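Local coordinates for protein sugar kinase, pfkB family (Thermotoga maritima, PDB 2AJR) that probably phosphorylates a sugar phosphate with ATP, as a possible 1-phosphofructokinase of the pfkB family, and binds magnesium, at residues Glu189-Tyr192 against Phe197-Val200. Residues are numbered along the deposited sequence; the frame is centred on the assembly and turned at random.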
loop_
_atom_site.group_PDB
_atom_site.type_symbol
_atom_site.label_atom_id
_atom_site.label_comp_id
_atom_site.label_asym_id
_atom_site.label_seq_id
_atom_site.Cartn_x
_atom_site.Cartn_y
_atom_site.Cartn_z
ATOM N N GLU A 189 -8.523 -9.636 -28.245
ATOM C CA GLU A 189 -9.525 -10.498 -28.893
ATOM C C GLU A 189 -10.807 -9.697 -29.211
ATOM O O GLU A 189 -11.417 -9.794 -30.274
ATOM C CB GLU A 189 -9.872 -11.650 -27.931
ATOM C CG GLU A 189 -9.964 -13.019 -28.568
ATOM C CD GLU A 189 -8.725 -13.870 -28.347
ATOM O OE1 GLU A 189 -8.322 -14.048 -27.172
ATOM O OE2 GLU A 189 -8.176 -14.380 -29.348
ATOM N N ARG A 190 -11.191 -8.876 -28.251
ATOM C CA ARG A 190 -12.421 -8.110 -28.321
ATOM C C ARG A 190 -12.280 -6.987 -29.362
ATOM O O ARG A 190 -13.215 -6.703 -30.114
ATOM C CB ARG A 190 -12.688 -7.581 -26.918
ATOM C CG ARG A 190 -14.058 -7.693 -26.376
ATOM C CD ARG A 190 -14.864 -8.927 -26.757
ATOM N NE ARG A 190 -16.215 -8.429 -27.022
ATOM C CZ ARG A 190 -17.079 -8.045 -26.082
ATOM N NH1 ARG A 190 -16.781 -8.165 -24.792
ATOM N NH2 ARG A 190 -18.269 -7.569 -26.432
ATOM N N ILE A 191 -11.081 -6.405 -29.436
ATOM C CA ILE A 191 -10.730 -5.414 -30.464
ATOM C C ILE A 191 -10.663 -6.023 -31.868
ATOM O O ILE A 191 -11.192 -5.459 -32.823
ATOM C CB ILE A 191 -9.363 -4.746 -30.154
ATOM C CG1 ILE A 191 -9.498 -3.795 -28.960
ATOM C CG2 ILE A 191 -8.801 -4.017 -31.389
ATOM C CD1 ILE A 191 -8.158 -3.345 -28.361
ATOM N N TYR A 192 -10.010 -7.167 -32.000
ATOM C CA TYR A 192 -9.856 -7.796 -33.326
ATOM C C TYR A 192 -11.138 -8.458 -33.844
ATOM O O TYR A 192 -11.158 -8.925 -34.977
ATOM C CB TYR A 192 -8.631 -8.728 -33.385
ATOM C CG TYR A 192 -7.369 -7.912 -33.527
ATOM C CD1 TYR A 192 -6.753 -7.364 -32.405
ATOM C CD2 TYR A 192 -6.829 -7.623 -34.772
ATOM C CE1 TYR A 192 -5.621 -6.567 -32.513
ATOM C CE2 TYR A 192 -5.678 -6.825 -34.895
ATOM C CZ TYR A 192 -5.086 -6.298 -33.753
ATOM O OH TYR A 192 -3.958 -5.511 -33.812
ATOM N N PHE A 197 -9.385 -1.615 -36.727
ATOM C CA PHE A 197 -8.235 -2.253 -36.122
ATOM C C PHE A 197 -7.145 -1.240 -35.755
ATOM O O PHE A 197 -7.025 -0.186 -36.389
ATOM C CB PHE A 197 -7.678 -3.301 -37.093
ATOM C CG PHE A 197 -8.650 -4.402 -37.415
ATOM C CD1 PHE A 197 -8.837 -5.453 -36.530
ATOM C CD2 PHE A 197 -9.391 -4.370 -38.589
ATOM C CE1 PHE A 197 -9.746 -6.466 -36.805
ATOM C CE2 PHE A 197 -10.310 -5.375 -38.883
ATOM C CZ PHE A 197 -10.486 -6.431 -37.983
ATOM N N PRO A 198 -6.347 -1.548 -34.717
ATOM C CA PRO A 198 -5.213 -0.706 -34.376
ATOM C C PRO A 198 -4.173 -0.640 -35.484
ATOM O O PRO A 198 -3.961 -1.616 -36.169
ATOM C CB PRO A 198 -4.625 -1.408 -33.156
ATOM C CG PRO A 198 -5.731 -2.194 -32.608
ATOM C CD PRO A 198 -6.480 -2.666 -33.769
ATOM N N ASN A 199 -3.536 0.511 -35.643
ATOM C CA ASN A 199 -2.424 0.647 -36.569
ATOM C C ASN A 199 -1.166 -0.073 -36.063
ATOM O O ASN A 199 -0.462 -0.731 -36.846
ATOM C CB ASN A 199 -2.130 2.117 -36.796
ATOM C CG ASN A 199 -3.287 2.825 -37.429
ATOM O OD1 ASN A 199 -4.157 3.378 -36.741
ATOM N ND2 ASN A 199 -3.346 2.763 -38.752
ATOM N N VAL A 200 -0.906 0.079 -34.761
ATOM C CA VAL A 200 0.224 -0.531 -34.066
ATOM C C VAL A 200 -0.294 -1.283 -32.839
ATOM O O VAL A 200 -0.938 -0.698 -31.980
ATOM C CB VAL A 200 1.222 0.531 -33.555
ATOM C CG1 VAL A 200 2.383 -0.151 -32.830
ATOM C CG2 VAL A 200 1.717 1.406 -34.695
#
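Tyr192 and Ile191, in helix 185-193, pack on Phe197 and Pro198 in the loop that leads into strand 200-201. This is the helix-to-strand connection of a beta-alpha-beta crossover in the ribokinase-like fold of the pfkB family, in which strand 200-201 lies parallel beside strand 178-182 in the large mixed sheet. No hydrogen bond joins the two segments; the contact is apolar and largely buried.

The rings of Tyr192 and Phe197 meet obliquely, with planes at 37° and centroids 5.5 Å apart. Tyr192 CD2 lies 3.4 Å from Phe197 CD1. Both side chains hold CG anti to their own carbonyl carbon, chi1 -78° in Tyr192 and -62° in Phe197, which swings each ring end closer to the other segment. The hydroxyl end of the tyrosine ring comes obliquely against the proline ring, with Tyr192 CZ 3.9 Å from Pro198 CD. Its hydroxyl passes the proline and shares a hydrogen bond with Ser234 OG, which also bonds Pro198 O. Replacing Tyr192 by an alanine is likely to leave Ser234 OG without its phenol partner and to open a gap beside Phe197 and Pro198.

Ile191 reaches the same proline with its methyl branch. Ile191 CG2 sits 3.6 Å from Pro198 CD and 3.8 Å from Pro198 CG. Pro198 also touches Val181 of strand 178-182, while Tyr192 and Phe197 both touch Lys233 of helix 220-233. The edge of the Phe197 ring faces a backbone carbonyl: Tyr192 O lies near the ring plane, 3.4 Å from Phe197 CE1.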